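Local structure of spore germination lipase LipC (6NKD) at residues A[113-118]-A[131-136]; A[6-11]-A[58-63]; A[27-32]-A[72-77]. The protein is a lipase of the GDSL family that hydrolyses lipid esters, probably with lysophospholipase activity, and is related to an enzyme of spore germination. All blocks are in the same frame, centred on the assembly; numbering follows the deposited sequence.

Contact 1 of 3, residues A[113-118]-A[131-136]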
ATOM      1  N   GLY A 113     -29.871 -10.021   8.171  1.00 81.53           N
ATOM      2  CA  GLY A 113     -30.373  -9.436   6.938  1.00 84.48           C
ATOM      3  C   GLY A 113     -29.672  -9.981   5.709  1.00 85.45           C
ATOM      4  O   GLY A 113     -30.315 -10.337   4.719  1.00 88.04           O
HETATM    5  N   MSE A 114     -28.345 -10.055   5.755  1.00 84.19           N
HETATM    6  CA  MSE A 114     -27.582 -10.558   4.620  1.00 85.11           C
HETATM    7  C   MSE A 114     -27.793 -12.059   4.451  1.00 86.55           C
HETATM    8  O   MSE A 114     -27.723 -12.578   3.339  1.00 87.75           O
HETATM    9  CB  MSE A 114     -26.092 -10.230   4.776  1.00 83.34           C
HETATM   10  CG  MSE A 114     -25.435 -10.808   6.015  1.00 81.93           C
HETATM   11 SE   MSE A 114     -23.657 -10.062   6.324  0.64 80.05          SE
HETATM   12  CE  MSE A 114     -24.146  -8.187   6.525  1.00 80.72           C
ATOM     13  N   LEU A 115     -28.063 -12.755   5.559  1.00 86.98           N
ATOM     14  CA  LEU A 115     -28.424 -14.166   5.464  1.00 89.25           C
ATOM     15  C   LEU A 115     -29.742 -14.338   4.721  1.00 95.11           C
ATOM     16  O   LEU A 115     -29.862 -15.203   3.845  1.00 95.95           O
ATOM     17  CB  LEU A 115     -28.512 -14.789   6.858  1.00 87.74           C
ATOM     18  CG  LEU A 115     -27.394 -15.753   7.263  1.00 85.58           C
ATOM     19  CD1 LEU A 115     -26.092 -15.007   7.510  1.00 84.06           C
ATOM     20  CD2 LEU A 115     -27.794 -16.565   8.485  1.00 84.93           C
ATOM     21  N   GLU A 116     -30.738 -13.515   5.055  1.00 99.88           N
ATOM     22  CA  GLU A 116     -32.030 -13.591   4.384  1.00103.03           C
ATOM     23  C   GLU A 116     -31.922 -13.222   2.910  1.00103.51           C
ATOM     24  O   GLU A 116     -32.687 -13.735   2.086  1.00106.03           O
ATOM     25  CB  GLU A 116     -33.037 -12.685   5.097  1.00106.70           C
ATOM     26  CG  GLU A 116     -34.401 -12.591   4.427  1.00114.50           C
ATOM     27  CD  GLU A 116     -35.112 -13.929   4.341  1.00119.37           C
ATOM     28  OE1 GLU A 116     -34.852 -14.804   5.194  1.00118.46           O
ATOM     29  OE2 GLU A 116     -35.934 -14.108   3.417  1.00123.56           O
ATOM     30  N   LYS A 117     -30.980 -12.348   2.554  1.00 99.69           N
ATOM     31  CA  LYS A 117     -30.831 -11.972   1.155  1.00100.14           C
ATOM     32  C   LYS A 117     -30.113 -13.048   0.351  1.00 99.29           C
ATOM     33  O   LYS A 117     -30.409 -13.225  -0.835  1.00100.60           O
ATOM     34  CB  LYS A 117     -30.092 -10.639   1.039  1.00 99.31           C
ATOM     35  CG  LYS A 117     -30.188 -10.001  -0.339  1.00102.14           C
ATOM     36  CD  LYS A 117     -30.003  -8.496  -0.267  1.00102.42           C
ATOM     37  CE  LYS A 117     -30.340  -7.833  -1.593  1.00105.61           C
ATOM     38  NZ  LYS A 117     -30.350  -6.349  -1.474  1.00105.94           N
ATOM     39  N   ILE A 118     -29.186 -13.780   0.977  1.00 97.61           N
ATOM     40  CA  ILE A 118     -28.455 -14.827   0.267  1.00 98.58           C
ATOM     41  C   ILE A 118     -29.411 -15.899  -0.242  1.00100.00           C
ATOM     42  O   ILE A 118     -29.282 -16.382  -1.375  1.00102.58           O
ATOM     43  CB  ILE A 118     -27.359 -15.420   1.171  1.00 97.09           C
ATOM     44  CG1 ILE A 118     -26.190 -14.442   1.303  1.00 74.96           C
ATOM     45  CG2 ILE A 118     -26.873 -16.756   0.632  1.00 77.06           C
ATOM     46  CD1 ILE A 118     -25.085 -14.925   2.221  1.00 72.52           C
ATOM     47  N   VAL A 131     -22.577 -21.387   4.117  1.00 72.39           N
ATOM     48  CA  VAL A 131     -22.223 -20.096   4.695  1.00 69.31           C
ATOM     49  C   VAL A 131     -21.510 -20.344   6.016  1.00 68.21           C
ATOM     50  O   VAL A 131     -22.056 -21.007   6.906  1.00 69.14           O
ATOM     51  CB  VAL A 131     -23.452 -19.196   4.909  1.00 69.91           C
ATOM     52  CG1 VAL A 131     -23.044 -17.906   5.601  1.00 66.72           C
ATOM     53  CG2 VAL A 131     -24.134 -18.900   3.581  1.00 71.75           C
ATOM     54  N   ARG A 132     -20.296 -19.817   6.142  1.00 68.08           N
ATOM     55  CA  ARG A 132     -19.516 -19.889   7.373  1.00 66.88           C
ATOM     56  C   ARG A 132     -19.173 -18.465   7.793  1.00 65.42           C
ATOM     57  O   ARG A 132     -18.300 -17.830   7.193  1.00 65.15           O
ATOM     58  CB  ARG A 132     -18.247 -20.722   7.182  1.00 65.11           C
ATOM     59  CG  ARG A 132     -18.419 -22.222   7.394  1.00 66.63           C
ATOM     60  CD  ARG A 132     -19.065 -22.903   6.200  1.00 69.54           C
ATOM     61  NE  ARG A 132     -19.116 -24.355   6.365  1.00 72.52           N
ATOM     62  CZ  ARG A 132     -20.174 -25.019   6.817  1.00 74.24           C
ATOM     63  NH1 ARG A 132     -21.281 -24.366   7.143  1.00 74.10           N
ATOM     64  NH2 ARG A 132     -20.129 -26.340   6.936  1.00 76.75           N
ATOM     65  N   LEU A 133     -19.860 -17.960   8.811  1.00 66.11           N
ATOM     66  CA  LEU A 133     -19.597 -16.630   9.344  1.00 66.93           C
ATOM     67  C   LEU A 133     -18.829 -16.753  10.653  1.00 66.22           C
ATOM     68  O   LEU A 133     -19.165 -17.583  11.504  1.00 67.03           O
ATOM     69  CB  LEU A 133     -20.897 -15.850   9.547  1.00 69.19           C
ATOM     70  CG  LEU A 133     -22.009 -16.493  10.373  1.00 72.92           C
ATOM     71  CD1 LEU A 133     -21.976 -15.986  11.807  1.00 75.23           C
ATOM     72  CD2 LEU A 133     -23.365 -16.233   9.738  1.00 73.19           C
ATOM     73  N   LEU A 134     -17.798 -15.931  10.807  1.00 64.69           N
ATOM     74  CA  LEU A 134     -16.890 -16.012  11.940  1.00 64.00           C
ATOM     75  C   LEU A 134     -17.269 -14.979  12.990  1.00 62.11           C
ATOM     76  O   LEU A 134     -17.560 -13.824  12.664  1.00 61.64           O
ATOM     77  CB  LEU A 134     -15.444 -15.792  11.495  1.00 64.49           C
ATOM     78  CG  LEU A 134     -14.937 -16.675  10.354  1.00 67.69           C
ATOM     79  CD1 LEU A 134     -15.153 -16.008   9.000  1.00 68.97           C
ATOM     80  CD2 LEU A 134     -13.472 -17.020  10.564  1.00 68.97           C
ATOM     81  N   ASN A 135     -17.264 -15.396  14.253  1.00 61.58           N
ATOM     82  CA  ASN A 135     -17.577 -14.471  15.328  1.00 59.93           C
ATOM     83  C   ASN A 135     -16.352 -13.617  15.655  1.00 57.27           C
ATOM     84  O   ASN A 135     -15.313 -13.684  14.993  1.00 56.18           O
ATOM     85  CB  ASN A 135     -18.098 -15.220  16.556  1.00 60.33           C
ATOM     86  CG  ASN A 135     -17.105 -16.231  17.114  1.00 60.32           C
ATOM     87  OD1 ASN A 135     -15.897 -16.133  16.903  1.00 60.24           O
ATOM     88  ND2 ASN A 135     -17.621 -17.210  17.846  1.00 61.29           N
ATOM     89  N   LEU A 136     -16.478 -12.806  16.698  1.00 56.26           N
ATOM     90  CA  LEU A 136     -15.429 -11.874  17.073  1.00 54.40           C
ATOM     91  C   LEU A 136     -14.532 -12.473  18.148  1.00 56.04           C
ATOM     92  O   LEU A 136     -15.007 -13.132  19.077  1.00 62.28           O
ATOM     93  CB  LEU A 136     -16.035 -10.562  17.576  1.00 51.97           C
ATOM     94  CG  LEU A 136     -16.901  -9.786  16.582  1.00 51.33           C
ATOM     95  CD1 LEU A 136     -17.472  -8.538  17.236  1.00 51.70           C
ATOM     96  CD2 LEU A 136     -16.103  -9.428  15.337  1.00 50.42           C
TER
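Leu-115 and Ile-118 of helix 98-122 pack on Leu-133 and Val-131 of strand 130-134 in a buried, wholly apolar helix-on-sheet contact, without a hydrogen bond across it. The spacing suits both elements. Three residues apart on the helix, Leu-115 and Ile-118 fall on the same flank; two apart on the strand, Val-131 and Leu-133 put their side chains on the same face of the sheet. The backbones stay well apart, with 8.6 Å between the CA atoms of Leu-115 and Val-131, so side chains alone bridge the layers. The closer pair is Leu-115 CD1 against Leu-133 CD2 at 3.7 Å, methyl to methyl, the two side chains running at about a right angle. Leu-133 reaches it with CG lodged between its backbone N and carbonyl carbon (chi1 53°), while the bond from CA to CB of Leu-115 does not aim at the strand, although the end of the side chain, CD1, comes nearer. Beside this pair, Ile-118 extends its long branch (chi2 178°) until CD1 lies 4.3 Å from CG2 of Val-131, a looser touch. The layer carries on past both pairs: Ile-166 touches Leu-115 and Val-131 from the next strand, and Ile-75 touches Ile-118 and Val-131 from the strand on the other side. Parallel strands 74-77 and 130-134 are neighbours, and helix 98-122 lies on the connection between them, so this is the helix-to-strand packing of a beta-alpha-beta crossover in the alpha/beta/alpha sandwich of the SGNH hydrolase fold.

Contact 2 of 3, residues A[6-11]-A[58-63]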
ATOM      1  N   THR A   6     -16.977 -17.446  -2.696  1.00 80.45           N
ATOM      2  CA  THR A   6     -16.955 -16.001  -2.531  1.00 81.32           C
ATOM      3  C   THR A   6     -16.732 -15.656  -1.064  1.00 80.14           C
ATOM      4  O   THR A   6     -17.127 -16.400  -0.163  1.00 81.64           O
ATOM      5  CB  THR A   6     -18.250 -15.360  -3.045  1.00 86.33           C
ATOM      6  OG1 THR A   6     -18.019 -13.976  -3.335  1.00 89.70           O
ATOM      7  CG2 THR A   6     -19.367 -15.466  -2.015  1.00 88.61           C
ATOM      8  N   ALA A   7     -16.065 -14.527  -0.833  1.00 78.10           N
ATOM      9  CA  ALA A   7     -15.722 -14.102   0.516  1.00 76.19           C
ATOM     10  C   ALA A   7     -16.017 -12.619   0.666  1.00 73.53           C
ATOM     11  O   ALA A   7     -15.576 -11.809  -0.155  1.00 74.07           O
ATOM     12  CB  ALA A   7     -14.250 -14.385   0.834  1.00 75.51           C
ATOM     13  N   LEU A   8     -16.759 -12.273   1.713  1.00 71.07           N
ATOM     14  CA  LEU A   8     -17.149 -10.900   1.988  1.00 70.61           C
ATOM     15  C   LEU A   8     -16.764 -10.550   3.416  1.00 72.09           C
ATOM     16  O   LEU A   8     -16.778 -11.408   4.302  1.00 72.65           O
ATOM     17  CB  LEU A   8     -18.657 -10.702   1.794  1.00 72.84           C
ATOM     18  CG  LEU A   8     -19.292 -11.497   0.652  1.00 76.39           C
ATOM     19  CD1 LEU A   8     -20.749 -11.801   0.961  1.00 80.23           C
ATOM     20  CD2 LEU A   8     -19.163 -10.745  -0.662  1.00 79.54           C
ATOM     21  N   GLY A   9     -16.413  -9.291   3.636  1.00 72.03           N
ATOM     22  CA  GLY A   9     -16.139  -8.848   4.989  1.00 72.10           C
ATOM     23  C   GLY A   9     -15.230  -7.631   5.006  1.00 72.17           C
ATOM     24  O   GLY A   9     -15.149  -6.881   4.034  1.00 73.46           O
ATOM     25  N   ASP A  10     -14.553  -7.467   6.142  1.00 70.38           N
ATOM     26  CA  ASP A  10     -13.747  -6.282   6.404  1.00 69.30           C
ATOM     27  C   ASP A  10     -12.261  -6.576   6.244  1.00 66.65           C
ATOM     28  O   ASP A  10     -11.851  -7.227   5.278  1.00 65.53           O
ATOM     29  CB  ASP A  10     -14.050  -5.745   7.807  1.00 70.07           C
ATOM     30  CG  ASP A  10     -13.935  -6.814   8.885  1.00 71.97           C
ATOM     31  OD1 ASP A  10     -14.039  -6.466  10.081  1.00 74.16           O
ATOM     32  OD2 ASP A  10     -13.724  -7.997   8.541  1.00 73.39           O
ATOM     33  N   SER A  11     -11.444  -6.098   7.186  1.00 66.09           N
ATOM     34  CA  SER A  11      -9.998  -6.246   7.057  1.00 63.67           C
ATOM     35  C   SER A  11      -9.558  -7.696   7.217  1.00 62.58           C
ATOM     36  O   SER A  11      -8.513  -8.085   6.681  1.00 63.65           O
ATOM     37  CB  SER A  11      -9.285  -5.361   8.080  1.00 60.99           C
ATOM     38  OG  SER A  11      -9.760  -5.606   9.392  1.00 59.39           O
ATOM     39  N   ALA A  58     -25.692  -4.043   2.045  1.00 81.92           N
ATOM     40  CA  ALA A  58     -26.062  -3.256   0.875  1.00 86.35           C
ATOM     41  C   ALA A  58     -25.313  -3.689  -0.378  1.00 85.26           C
ATOM     42  O   ALA A  58     -25.753  -3.368  -1.487  1.00 89.57           O
ATOM     43  CB  ALA A  58     -25.818  -1.770   1.143  1.00 88.81           C
HETATM   44  N   MSE A  59     -24.201  -4.403  -0.230  1.00 80.71           N
HETATM   45  CA  MSE A  59     -23.450  -4.891  -1.381  1.00 80.45           C
HETATM   46  C   MSE A  59     -24.215  -5.975  -2.123  1.00 83.35           C
HETATM   47  O   MSE A  59     -24.093  -6.111  -3.339  1.00 84.70           O
HETATM   48  CB  MSE A  59     -22.091  -5.446  -0.954  1.00 76.07           C
HETATM   49  CG  MSE A  59     -21.173  -4.459  -0.275  1.00 75.77           C
HETATM   50 SE   MSE A  59     -19.471  -5.310   0.123  0.55 72.61          SE
HETATM   51  CE  MSE A  59     -20.110  -7.126   0.435  1.00 70.61           C
ATOM     52  N   LEU A  60     -25.003  -6.752  -1.377  1.00 84.28           N
ATOM     53  CA  LEU A  60     -25.690  -7.900  -1.955  1.00 88.74           C
ATOM     54  C   LEU A  60     -26.701  -7.510  -3.026  1.00 97.83           C
ATOM     55  O   LEU A  60     -27.165  -8.388  -3.760  1.00100.24           O
ATOM     56  CB  LEU A  60     -26.379  -8.705  -0.852  1.00 86.61           C
ATOM     57  CG  LEU A  60     -25.444  -9.305   0.201  1.00 80.69           C
ATOM     58  CD1 LEU A  60     -26.190 -10.295   1.084  1.00 79.18           C
ATOM     59  CD2 LEU A  60     -24.240  -9.965  -0.455  1.00 77.89           C
ATOM     60  N   ASN A  61     -27.053  -6.229  -3.136  1.00103.67           N
ATOM     61  CA  ASN A  61     -27.903  -5.773  -4.225  1.00110.19           C
ATOM     62  C   ASN A  61     -27.109  -5.357  -5.456  1.00110.00           C
ATOM     63  O   ASN A  61     -27.712  -5.108  -6.506  1.00114.70           O
ATOM     64  CB  ASN A  61     -28.782  -4.605  -3.764  1.00116.18           C
ATOM     65  CG  ASN A  61     -30.215  -4.731  -4.249  1.00125.46           C
ATOM     66  OD1 ASN A  61     -30.714  -5.837  -4.458  1.00126.50           O
ATOM     67  ND2 ASN A  61     -30.884  -3.598  -4.431  1.00133.47           N
ATOM     68  N   GLU A  62     -25.786  -5.276  -5.351  1.00105.66           N
ATOM     69  CA  GLU A  62     -24.963  -4.964  -6.509  1.00106.41           C
ATOM     70  C   GLU A  62     -25.084  -6.086  -7.533  1.00104.72           C
ATOM     71  O   GLU A  62     -25.007  -7.267  -7.163  1.00103.07           O
ATOM     72  CB  GLU A  62     -23.501  -4.784  -6.096  1.00104.05           C
ATOM     73  CG  GLU A  62     -22.749  -3.730  -6.888  1.00107.27           C
ATOM     74  CD  GLU A  62     -22.982  -2.333  -6.353  1.00109.45           C
ATOM     75  OE1 GLU A  62     -23.387  -2.206  -5.178  1.00107.99           O
ATOM     76  OE2 GLU A  62     -22.762  -1.360  -7.104  1.00113.13           O
ATOM     77  N   PRO A  63     -25.276  -5.775  -8.818  1.00105.15           N
ATOM     78  CA  PRO A  63     -25.488  -6.852  -9.798  1.00104.42           C
ATOM     79  C   PRO A  63     -24.298  -7.785  -9.938  1.00 99.61           C
ATOM     80  O   PRO A  63     -24.483  -9.003 -10.036  1.00 98.35           O
ATOM     81  CB  PRO A  63     -25.778  -6.086 -11.098  1.00108.83           C
ATOM     82  CG  PRO A  63     -25.163  -4.739 -10.896  1.00109.17           C
ATOM     83  CD  PRO A  63     -25.312  -4.438  -9.436  1.00107.03           C
TER
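Strand 3-9 and segment 58-63 face each other with 9.3 Å between the CA atoms of Leu-8 and Met-59, and a type I beta turn runs from Met-59 to Glu-62, closed by Glu-62 N to Met-59 O at 2.8 Å. Leu-8 is the only side chain of segment 6-11 that meets the other segment in this buried, apolar contact, and its two methyls serve different partners. Leu-8 CD2 meets CE, the terminal methyl of Met-59, at 3.9 Å; the residue is present as selenomethionine. Met-59 CE also lies 4.1 Å from Leu-8 CB, so it rests alongside the leucine and not merely against its end. The two side chains run past each other in opposite directions. Met-59 leaves the backbone extended through chi2 and then turns about the CG-SE bond (chi3 -32°), which lays CE against the leucine. Leu-8 CD1 faces CD2 of Leu-60 more loosely, at 4.2 Å. Directly after Leu-8 comes the Gly-Asp-Ser-Leu sequence that names the GDSL family. Gly-9 has backbone angles that call for glycine; Asp-10, at the N-cap of the following helix, makes a weak bond from OD2 to Leu-12 N and a hydrogen bond with Thr-78 OG1; Ser-11, by similarity the nucleophile, is hydrogen-bonded through OG to His-189 NE2. Phe-46 and Ile-75 from the adjoining strands touch Leu-8. On the outer side, Phe-100 of the second subunit and Phe-21 of the third subunit pack on Met-59, and Met-114 of helix 98-122 touches Leu-60.

Contact 3 of 3, residues A[27-32]-A[72-77]. With SO4 (sulfate ion), chain D.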
ATOM      1  N   GLN A  27      -7.630 -17.538   1.670  1.00 55.50           N
ATOM      2  CA  GLN A  27      -6.926 -18.353   0.689  1.00 57.76           C
ATOM      3  C   GLN A  27      -6.261 -19.574   1.305  1.00 57.74           C
ATOM      4  O   GLN A  27      -6.039 -20.563   0.596  1.00 59.46           O
ATOM      5  CB  GLN A  27      -5.879 -17.517  -0.058  1.00 59.44           C
ATOM      6  CG  GLN A  27      -5.230 -16.428   0.769  1.00 60.34           C
ATOM      7  CD  GLN A  27      -5.971 -15.107   0.681  1.00 60.62           C
ATOM      8  OE1 GLN A  27      -6.043 -14.357   1.655  1.00 59.91           O
ATOM      9  NE2 GLN A  27      -6.521 -14.814  -0.491  1.00 60.83           N
ATOM     10  N   ARG A  28      -5.934 -19.530   2.597  1.00 56.57           N
ATOM     11  CA  ARG A  28      -5.549 -20.754   3.291  1.00 56.91           C
ATOM     12  C   ARG A  28      -6.742 -21.689   3.434  1.00 58.14           C
ATOM     13  O   ARG A  28      -6.592 -22.914   3.371  1.00 58.96           O
ATOM     14  CB  ARG A  28      -4.954 -20.421   4.658  1.00 55.66           C
ATOM     15  CG  ARG A  28      -3.692 -19.580   4.593  1.00 55.07           C
ATOM     16  CD  ARG A  28      -3.321 -19.024   5.957  1.00 53.73           C
ATOM     17  NE  ARG A  28      -2.304 -17.982   5.857  1.00 53.26           N
ATOM     18  CZ  ARG A  28      -1.004 -18.184   6.037  1.00 54.24           C
ATOM     19  NH1 ARG A  28      -0.149 -17.174   5.923  1.00 53.60           N
ATOM     20  NH2 ARG A  28      -0.556 -19.395   6.337  1.00 55.98           N
ATOM     21  N   TYR A  29      -7.938 -21.126   3.624  1.00 58.66           N
ATOM     22  CA  TYR A  29      -9.150 -21.938   3.654  1.00 60.48           C
ATOM     23  C   TYR A  29      -9.500 -22.459   2.267  1.00 64.15           C
ATOM     24  O   TYR A  29     -10.069 -23.549   2.140  1.00 67.16           O
ATOM     25  CB  TYR A  29     -10.305 -21.121   4.240  1.00 58.78           C
ATOM     26  CG  TYR A  29     -11.646 -21.824   4.284  1.00 60.45           C
ATOM     27  CD1 TYR A  29     -11.755 -23.142   4.708  1.00 61.14           C
ATOM     28  CD2 TYR A  29     -12.811 -21.153   3.929  1.00 61.92           C
ATOM     29  CE1 TYR A  29     -12.984 -23.778   4.757  1.00 62.77           C
ATOM     30  CE2 TYR A  29     -14.042 -21.779   3.978  1.00 63.80           C
ATOM     31  CZ  TYR A  29     -14.124 -23.091   4.392  1.00 64.67           C
ATOM     32  OH  TYR A  29     -15.350 -23.715   4.442  1.00 67.37           O
ATOM     33  N   LYS A  30      -9.163 -21.703   1.220  1.00 63.56           N
ATOM     34  CA  LYS A  30      -9.401 -22.175  -0.140  1.00 66.43           C
ATOM     35  C   LYS A  30      -8.520 -23.374  -0.469  1.00 68.92           C
ATOM     36  O   LYS A  30      -8.980 -24.335  -1.097  1.00 70.89           O
ATOM     37  CB  LYS A  30      -9.167 -21.038  -1.134  1.00 66.25           C
ATOM     38  CG  LYS A  30      -8.796 -21.490  -2.541  1.00 68.51           C
ATOM     39  CD  LYS A  30      -8.642 -20.297  -3.472  1.00 68.44           C
ATOM     40  CE  LYS A  30      -7.645 -20.580  -4.584  1.00 68.58           C
ATOM     41  NZ  LYS A  30      -8.017 -21.778  -5.382  1.00 71.60           N
ATOM     42  N   ARG A  31      -7.255 -23.342  -0.044  1.00 68.72           N
ATOM     43  CA  ARG A  31      -6.356 -24.457  -0.322  1.00 70.70           C
ATOM     44  C   ARG A  31      -6.793 -25.718   0.412  1.00 69.17           C
ATOM     45  O   ARG A  31      -6.744 -26.818  -0.149  1.00 71.10           O
ATOM     46  CB  ARG A  31      -4.923 -24.080   0.053  1.00 73.02           C
ATOM     47  CG  ARG A  31      -3.935 -25.230  -0.039  1.00 78.15           C
ATOM     48  CD  ARG A  31      -2.501 -24.734   0.038  1.00 82.45           C
ATOM     49  NE  ARG A  31      -2.156 -23.897  -1.106  1.00 87.31           N
ATOM     50  CZ  ARG A  31      -0.941 -23.415  -1.341  1.00 88.65           C
ATOM     51  NH1 ARG A  31       0.055 -23.689  -0.508  1.00 88.09           N
ATOM     52  NH2 ARG A  31      -0.718 -22.661  -2.409  1.00 89.23           N
ATOM     53  N   LYS A  32      -7.226 -25.578   1.667  1.00 66.12           N
ATOM     54  CA  LYS A  32      -7.692 -26.739   2.416  1.00 65.71           C
ATOM     55  C   LYS A  32      -9.023 -27.250   1.882  1.00 65.10           C
ATOM     56  O   LYS A  32      -9.293 -28.454   1.945  1.00 64.89           O
ATOM     57  CB  LYS A  32      -7.810 -26.391   3.900  1.00 64.67           C
ATOM     58  CG  LYS A  32      -6.512 -25.903   4.510  1.00 64.30           C
ATOM     59  CD  LYS A  32      -6.665 -25.606   5.987  1.00 63.80           C
ATOM     60  CE  LYS A  32      -5.395 -24.986   6.533  1.00 62.94           C
ATOM     61  NZ  LYS A  32      -4.925 -25.686   7.755  1.00 64.73           N
ATOM     62  N   ALA A  72     -21.850 -18.940  -5.819  1.00 88.62           N
ATOM     63  CA  ALA A  72     -20.965 -19.386  -4.752  1.00 85.38           C
ATOM     64  C   ALA A  72     -21.494 -20.652  -4.093  1.00 86.61           C
ATOM     65  O   ALA A  72     -22.658 -20.716  -3.684  1.00 87.71           O
ATOM     66  CB  ALA A  72     -20.799 -18.283  -3.708  1.00 80.92           C
ATOM     67  N   ASP A  73     -20.631 -21.661  -3.993  1.00 87.07           N
ATOM     68  CA  ASP A  73     -20.928 -22.855  -3.216  1.00 87.67           C
ATOM     69  C   ASP A  73     -20.574 -22.689  -1.745  1.00 83.48           C
ATOM     70  O   ASP A  73     -21.150 -23.383  -0.899  1.00 84.10           O
ATOM     71  CB  ASP A  73     -20.172 -24.059  -3.786  1.00 90.84           C
ATOM     72  CG  ASP A  73     -20.367 -24.214  -5.281  1.00 96.31           C
ATOM     73  OD1 ASP A  73     -21.511 -24.051  -5.756  1.00 99.40           O
ATOM     74  OD2 ASP A  73     -19.373 -24.493  -5.985  1.00 98.25           O
ATOM     75  N   VAL A  74     -19.638 -21.796  -1.431  1.00 79.53           N
ATOM     76  CA  VAL A  74     -19.225 -21.498  -0.066  1.00 75.57           C
ATOM     77  C   VAL A  74     -19.134 -19.985   0.074  1.00 72.27           C
ATOM     78  O   VAL A  74     -18.592 -19.310  -0.807  1.00 72.53           O
ATOM     79  CB  VAL A  74     -17.874 -22.156   0.284  1.00 74.86           C
ATOM     80  CG1 VAL A  74     -17.434 -21.764   1.686  1.00 71.53           C
ATOM     81  CG2 VAL A  74     -17.963 -23.671   0.159  1.00 78.53           C
ATOM     82  N   ILE A  75     -19.673 -19.454   1.171  1.00 69.74           N
ATOM     83  CA  ILE A  75     -19.650 -18.024   1.452  1.00 66.90           C
ATOM     84  C   ILE A  75     -19.131 -17.819   2.868  1.00 63.73           C
ATOM     85  O   ILE A  75     -19.602 -18.470   3.806  1.00 63.88           O
ATOM     86  CB  ILE A  75     -21.043 -17.382   1.296  1.00 68.62           C
ATOM     87  CG1 ILE A  75     -21.621 -17.671  -0.089  1.00 72.26           C
ATOM     88  CG2 ILE A  75     -20.967 -15.882   1.538  1.00 67.02           C
ATOM     89  CD1 ILE A  75     -22.986 -17.062  -0.318  1.00 74.63           C
ATOM     90  N   THR A  76     -18.163 -16.919   3.021  1.00 60.72           N
ATOM     91  CA  THR A  76     -17.647 -16.532   4.327  1.00 58.71           C
ATOM     92  C   THR A  76     -17.870 -15.043   4.535  1.00 58.35           C
ATOM     93  O   THR A  76     -17.693 -14.244   3.609  1.00 59.90           O
ATOM     94  CB  THR A  76     -16.159 -16.865   4.471  1.00 56.96           C
ATOM     95  OG1 THR A  76     -15.427 -16.278   3.389  1.00 57.76           O
ATOM     96  CG2 THR A  76     -15.949 -18.369   4.473  1.00 47.97           C
ATOM     97  N   ILE A  77     -18.264 -14.670   5.751  1.00 56.51           N
ATOM     98  CA  ILE A  77     -18.582 -13.288   6.084  1.00 55.89           C
ATOM     99  C   ILE A  77     -17.855 -12.911   7.367  1.00 54.24           C
ATOM    100  O   ILE A  77     -17.875 -13.668   8.343  1.00 52.57           O
ATOM    101  CB  ILE A  77     -20.099 -13.068   6.242  1.00 57.98           C
ATOM    102  CG1 ILE A  77     -20.842 -13.523   4.984  1.00 59.71           C
ATOM    103  CG2 ILE A  77     -20.398 -11.604   6.530  1.00 58.21           C
ATOM    104  CD1 ILE A  77     -22.337 -13.319   5.051  1.00 62.20           C
TER
HETATM  105  S   SO4 D 302      -3.942 -22.840  -4.353  1.00143.19           S
HETATM  106  O1  SO4 D 302      -4.769 -22.280  -5.418  1.00143.29           O
HETATM  107  O2  SO4 D 302      -4.175 -22.096  -3.119  1.00143.64           O
HETATM  108  O3  SO4 D 302      -4.294 -24.242  -4.145  1.00143.05           O
HETATM  109  O4  SO4 D 302      -2.533 -22.743  -4.721  1.00143.30           O
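Tyr-29 spans the gap from helix 25-37 to Val-74 and Thr-76 of strand 74-77 by itself, while the two residues that follow it on the helix hold a sulfate ion. The CA atoms of Tyr-29 and Thr-76 are 10.1 Å apart, and the length of the ring makes up the difference. With CG anti to the backbone N (chi1 178°), the ring projects at the sheet, and Tyr-29 CE2 lies 3.9 Å from Thr-76 CG2 and 4.1 Å from Val-74 CG1. Both methyls approach the ring at a slant. CG1 of Val-74 also lies 4.0 Å from Tyr-29 OH. Thr-76 offers its methyl here and keeps OG1 for a hydrogen bond with Tyr-5 OH. Helix 25-37 covers this face of the central parallel sheet as one outer layer of the alpha/beta/alpha sandwich of SGNH hydrolases, with Leu-202 of helix 192-204 touching the same tyrosine. The sulfate, probably from the crystallisation liquor, sits at the edge of the Arg-31 guanidinium: Arg-31 NH2 donates to sulfate O4 at 2.9 Å, and NE adds a weak bond to O2. Lys-30 NZ reaches sulfate O1 weakly at 3.3 Å, and also pairs with Glu-34. Gln-68 of the third subunit binds the same anion, and Glu-67 of that subunit forms a salt bridge with Arg-31.

How the contacts relate
All three contacts are buried, apolar packings of one parallel sheet against its covering layers; contacts 1 and 2 lie on one face, contact 3 on the other. The first two share the face that bears helix 98-122, where Leu-60 packs on Lys-117 and Ile-118, and Lys-117 NZ makes a weak hydrogen bond to Asn-61 OD1. In contact 3, strand 74-77 runs between the strands of the other two, joined to them by backbone bonds such as Leu-8 N to Thr-76 O and Arg-132 N to Ile-75 O. Contact 1 is purely aliphatic and touches no other subunit; contact 2 adds a methionine chain, contact 3 an aromatic ring. Both meet the third subunit, and the sulfate of contact 3 sits at that boundary.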